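Peptidoglycan recognition protein 3 (Branchiostoma belcheri tsingtauense, PDB 4Z8I) probably hydrolyses the amide bond between N-acetylmuramoyl groups and L-amino acids in bacterial peptidoglycan, as a zinc amidase carrying a chitin-binding domain. Local coordinates at residues F167-K181 with P211-G223. Numbering follows the deposited sequence.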
loop_
_atom_site.group_PDB
_atom_site.type_symbol
_atom_site.label_atom_id
_atom_site.label_comp_id
_atom_site.label_asym_id
_atom_site.label_seq_id
_atom_site.Cartn_x
_atom_site.Cartn_y
_atom_site.Cartn_z
ATOM N N PHE A 167 5.299 9.101 13.371
ATOM C CA PHE A 167 5.526 7.759 13.890
ATOM C C PHE A 167 6.948 7.553 14.392
ATOM O O PHE A 167 7.583 6.534 14.120
ATOM C CB PHE A 167 5.119 6.722 12.844
ATOM C CG PHE A 167 3.706 6.892 12.369
ATOM C CD1 PHE A 167 2.643 6.629 13.221
ATOM C CD2 PHE A 167 3.437 7.352 11.091
ATOM C CE1 PHE A 167 1.344 6.801 12.801
ATOM C CE2 PHE A 167 2.139 7.527 10.665
ATOM C CZ PHE A 167 1.090 7.250 11.521
ATOM N N THR A 168 7.427 8.540 15.142
ATOM C CA THR A 168 8.722 8.464 15.796
ATOM C C THR A 168 8.576 7.719 17.118
ATOM O O THR A 168 9.460 6.963 17.517
ATOM C CB THR A 168 9.298 9.868 16.055
ATOM O OG1 THR A 168 8.379 10.622 16.852
ATOM C CG2 THR A 168 9.527 10.598 14.740
ATOM N N SER A 169 7.447 7.936 17.788
ATOM C CA SER A 169 7.160 7.270 19.055
ATOM C C SER A 169 5.842 6.504 18.995
ATOM O O SER A 169 5.423 5.895 19.978
ATOM C CB SER A 169 7.119 8.285 20.198
ATOM O OG SER A 169 8.352 8.970 20.308
ATOM N N GLN A 170 5.192 6.548 17.835
ATOM C CA GLN A 170 3.957 5.805 17.606
ATOM C C GLN A 170 4.104 4.889 16.402
ATOM O O GLN A 170 5.037 5.032 15.614
ATOM C CB GLN A 170 2.789 6.761 17.351
ATOM C CG GLN A 170 2.097 7.285 18.595
ATOM C CD GLN A 170 0.788 7.986 18.276
ATOM O OE1 GLN A 170 0.480 8.257 17.113
ATOM N NE2 GLN A 170 0.007 8.278 19.310
ATOM N N LYS A 171 3.178 3.948 16.262
ATOM C CA LYS A 171 3.063 3.167 15.037
ATOM C C LYS A 171 1.665 3.385 14.479
ATOM O O LYS A 171 0.719 3.577 15.240
ATOM C CB LYS A 171 3.313 1.679 15.303
ATOM C CG LYS A 171 4.715 1.377 15.810
ATOM C CD LYS A 171 4.921 -0.098 16.123
ATOM C CE LYS A 171 4.920 -0.948 14.865
ATOM N NZ LYS A 171 5.199 -2.384 15.166
ATOM N N PRO A 172 1.531 3.379 13.145
ATOM C CA PRO A 172 0.208 3.531 12.529
ATOM C C PRO A 172 -0.716 2.387 12.933
ATOM O O PRO A 172 -0.248 1.382 13.468
ATOM C CB PRO A 172 0.513 3.449 11.030
ATOM C CG PRO A 172 1.956 3.828 10.909
ATOM C CD PRO A 172 2.608 3.295 12.144
ATOM N N THR A 173 -2.012 2.540 12.689
ATOM C CA THR A 173 -2.962 1.471 12.975
ATOM C C THR A 173 -2.671 0.277 12.069
ATOM O O THR A 173 -2.126 0.437 10.977
ATOM C CB THR A 173 -4.417 1.941 12.777
ATOM O OG1 THR A 173 -4.620 2.327 11.412
ATOM C CG2 THR A 173 -4.716 3.127 13.677
ATOM N N ALA A 174 -3.025 -0.920 12.526
ATOM C CA ALA A 174 -2.784 -2.129 11.747
ATOM C C ALA A 174 -3.463 -2.038 10.387
ATOM O O ALA A 174 -2.970 -2.583 9.399
ATOM C CB ALA A 174 -3.266 -3.353 12.504
ATOM N N SER A 175 -4.591 -1.335 10.342
ATOM C CA SER A 175 -5.320 -1.142 9.089
ATOM C C SER A 175 -4.526 -0.296 8.096
ATOM O O SER A 175 -4.594 -0.518 6.888
ATOM C CB SER A 175 -6.689 -0.513 9.351
ATOM O OG SER A 175 -6.562 0.745 9.985
ATOM N N ALA A 176 -3.771 0.671 8.610
ATOM C CA ALA A 176 -2.928 1.508 7.762
ATOM C C ALA A 176 -1.802 0.685 7.136
ATOM O O ALA A 176 -1.552 0.767 5.928
ATOM C CB ALA A 176 -2.366 2.673 8.560
ATOM N N ILE A 177 -1.135 -0.110 7.969
ATOM C CA ILE A 177 -0.077 -1.011 7.523
ATOM C C ILE A 177 -0.600 -1.983 6.468
ATOM O O ILE A 177 -0.000 -2.150 5.400
ATOM C CB ILE A 177 0.476 -1.834 8.700
ATOM C CG1 ILE A 177 0.766 -0.934 9.907
ATOM C CG2 ILE A 177 1.709 -2.613 8.275
ATOM C CD1 ILE A 177 1.823 0.117 9.658
ATOM N N ALA A 178 -1.724 -2.621 6.782
ATOM C CA ALA A 178 -2.367 -3.559 5.870
ATOM C C ALA A 178 -2.705 -2.899 4.541
ATOM O O ALA A 178 -2.512 -3.489 3.475
ATOM C CB ALA A 178 -3.616 -4.130 6.506
ATOM N N ALA A 179 -3.208 -1.671 4.611
ATOM C CA ALA A 179 -3.561 -0.927 3.407
ATOM C C ALA A 179 -2.334 -0.625 2.549
ATOM O O ALA A 179 -2.391 -0.725 1.324
ATOM C CB ALA A 179 -4.287 0.351 3.766
ATOM N N ALA A 180 -1.230 -0.253 3.192
ATOM C CA ALA A 180 0.007 0.023 2.459
ATOM C C ALA A 180 0.559 -1.232 1.787
ATOM O O ALA A 180 0.928 -1.208 0.606
ATOM C CB ALA A 180 1.044 0.624 3.380
ATOM N N LYS A 181 0.619 -2.321 2.547
ATOM C CA LYS A 181 1.096 -3.593 2.016
ATOM C C LYS A 181 0.237 -4.061 0.846
ATOM O O LYS A 181 0.756 -4.528 -0.168
ATOM C CB LYS A 181 1.116 -4.656 3.116
ATOM C CG LYS A 181 2.097 -4.369 4.239
ATOM C CD LYS A 181 2.128 -5.508 5.248
ATOM C CE LYS A 181 3.195 -5.275 6.309
ATOM N NZ LYS A 181 3.265 -6.390 7.299
ATOM N N PRO A 211 10.819 7.619 7.854
ATOM C CA PRO A 211 9.408 7.786 8.206
ATOM C C PRO A 211 9.139 7.672 9.702
ATOM O O PRO A 211 8.086 7.161 10.081
ATOM C CB PRO A 211 8.760 6.598 7.501
ATOM C CG PRO A 211 9.787 5.523 7.634
ATOM C CD PRO A 211 11.139 6.206 7.584
ATOM N N GLY A 212 10.065 8.134 10.537
ATOM C CA GLY A 212 9.912 7.997 11.975
ATOM C C GLY A 212 10.456 6.671 12.473
ATOM O O GLY A 212 10.371 5.664 11.774
ATOM N N ASN A 213 11.005 6.671 13.685
ATOM C CA ASN A 213 11.659 5.489 14.250
ATOM C C ASN A 213 10.834 4.198 14.262
ATOM O O ASN A 213 11.272 3.181 13.731
ATOM C CB ASN A 213 12.170 5.781 15.666
ATOM C CG ASN A 213 13.415 6.649 15.675
ATOM O OD1 ASN A 213 14.195 6.650 14.724
ATOM N ND2 ASN A 213 13.611 7.386 16.760
ATOM N N LEU A 214 9.653 4.238 14.873
ATOM C CA LEU A 214 8.851 3.024 15.060
ATOM C C LEU A 214 8.292 2.440 13.759
ATOM O O LEU A 214 8.299 1.221 13.562
ATOM C CB LEU A 214 7.726 3.263 16.072
ATOM C CG LEU A 214 8.156 3.546 17.514
ATOM C CD1 LEU A 214 7.025 3.256 18.483
ATOM C CD2 LEU A 214 9.378 2.732 17.877
ATOM N N LEU A 215 7.810 3.306 12.875
ATOM C CA LEU A 215 7.345 2.865 11.568
ATOM C C LEU A 215 8.503 2.274 10.765
ATOM O O LEU A 215 8.348 1.251 10.088
ATOM C CB LEU A 215 6.702 4.025 10.806
ATOM C CG LEU A 215 6.229 3.698 9.391
ATOM C CD1 LEU A 215 5.295 2.503 9.411
ATOM C CD2 LEU A 215 5.546 4.899 8.761
ATOM N N TYR A 216 9.663 2.918 10.853
ATOM C CA TYR A 216 10.866 2.432 10.185
ATOM C C TYR A 216 11.270 1.070 10.732
ATOM O O TYR A 216 11.777 0.228 9.995
ATOM C CB TYR A 216 12.017 3.427 10.345
ATOM C CG TYR A 216 13.298 3.010 9.661
ATOM C CD1 TYR A 216 13.429 3.095 8.281
ATOM C CD2 TYR A 216 14.378 2.544 10.395
ATOM C CE1 TYR A 216 14.597 2.718 7.652
ATOM C CE2 TYR A 216 15.551 2.165 9.774
ATOM C CZ TYR A 216 15.655 2.257 8.404
ATOM O OH TYR A 216 16.823 1.881 7.785
ATOM N N ASP A 217 11.048 0.860 12.027
ATOM C CA ASP A 217 11.304 -0.438 12.637
ATOM C C ASP A 217 10.331 -1.476 12.090
ATOM O O ASP A 217 10.718 -2.609 11.805
ATOM C CB ASP A 217 11.192 -0.367 14.164
ATOM C CG ASP A 217 12.421 0.242 14.817
ATOM O OD1 ASP A 217 13.487 0.291 14.167
ATOM O OD2 ASP A 217 12.321 0.661 15.991
ATOM N N ASP A 218 9.067 -1.085 11.939
ATOM C CA ASP A 218 8.051 -2.014 11.452
ATOM C C ASP A 218 8.308 -2.447 10.007
ATOM O O ASP A 218 8.161 -3.624 9.677
ATOM C CB ASP A 218 6.646 -1.420 11.598
ATOM C CG ASP A 218 5.548 -2.417 11.261
ATOM O OD1 ASP A 218 5.192 -3.236 12.137
ATOM O OD2 ASP A 218 5.032 -2.379 10.125
ATOM N N ILE A 219 8.709 -1.507 9.152
ATOM C CA ILE A 219 8.913 -1.829 7.735
ATOM C C ILE A 219 10.100 -2.758 7.454
ATOM O O ILE A 219 10.246 -3.254 6.335
ATOM C CB ILE A 219 9.019 -0.568 6.844
ATOM C CG1 ILE A 219 10.285 0.224 7.169
ATOM C CG2 ILE A 219 7.774 0.294 6.980
ATOM C CD1 ILE A 219 10.495 1.410 6.254
ATOM N N LYS A 220 10.941 -2.995 8.456
ATOM C CA LYS A 220 12.031 -3.955 8.311
ATOM C C LYS A 220 11.449 -5.357 8.207
ATOM O O LYS A 220 11.976 -6.215 7.497
ATOM C CB LYS A 220 12.966 -3.899 9.515
ATOM C CG LYS A 220 13.359 -2.505 9.949
ATOM C CD LYS A 220 14.529 -1.969 9.154
ATOM C CE LYS A 220 15.648 -1.555 10.092
ATOM N NZ LYS A 220 15.106 -0.912 11.322
ATOM N N SER A 221 10.353 -5.575 8.927
ATOM C CA SER A 221 9.679 -6.867 8.949
ATOM C C SER A 221 8.843 -7.098 7.692
ATOM O O SER A 221 8.376 -8.211 7.451
ATOM C CB SER A 221 8.791 -6.978 10.188
ATOM O OG SER A 221 7.746 -6.022 10.150
ATOM N N TRP A 222 8.645 -6.048 6.898
ATOM C CA TRP A 222 7.918 -6.189 5.641
ATOM C C TRP A 222 8.803 -6.946 4.670
ATOM O O TRP A 222 10.027 -6.942 4.803
ATOM C CB TRP A 222 7.545 -4.831 5.032
ATOM C CG TRP A 222 6.670 -3.949 5.884
ATOM C CD1 TRP A 222 6.431 -4.067 7.224
ATOM C CD2 TRP A 222 5.921 -2.807 5.444
ATOM N NE1 TRP A 222 5.587 -3.067 7.644
ATOM C CE2 TRP A 222 5.257 -2.282 6.571
ATOM C CE3 TRP A 222 5.749 -2.179 4.207
ATOM C CZ2 TRP A 222 4.434 -1.158 6.496
ATOM C CZ3 TRP A 222 4.930 -1.062 4.137
ATOM C CH2 TRP A 222 4.284 -0.564 5.272
ATOM N N GLY A 223 8.186 -7.602 3.696
ATOM C CA GLY A 223 8.941 -8.313 2.686
ATOM C C GLY A 223 9.691 -7.370 1.767
ATOM O O GLY A 223 9.211 -6.276 1.461
#
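The carboxylate of Asp218 is gripped by Lys171 and Trp222. Lys171 NZ forms a salt bridge with Asp218 OD1 at 3.1 Å, on the anti side of that oxygen but 30° out of the carboxylate plane. Trp222 NE1 donates to Asp218 OD2 at 2.6 Å, nearly in the indole plane but from above the carboxylate plane. This bond probably fixes the rotation of the indole. The contact lies in the amidase domain, which has the peptidoglycan recognition protein fold, a mixed sheet flanked by helices. It joins helix 213-218 and the residues that follow, as far as Trp222, to helix 174-190 and the loop leading into it. Pro211, which follows the zinc ligand Cys210, has its side chain about 6 Å from the zinc ion.

Trp222 is sandwiched between two side chains. Ile219 CG2 lies over one face. The extended chain of Lys181 brings CE over the other, 3.5 Å from the centroid of the five-membered ring. Lys181 NZ adds a cation-pi contact. Ile177 CG2 packs against Trp222 CZ2 at 3.6 Å.

At the N-terminal end of helix 213-218, Phe167 O accepts weak bonds from Leu214 N and Leu215 N. With chi1 at 177°, the Leu215 side chain extends away from its own N and splits its methyls: CD2 approaches the Phe167 ring and CD1 packs on Pro172. Pro172 CG lies over the centre of the Phe167 ring, 3.4 Å above its plane.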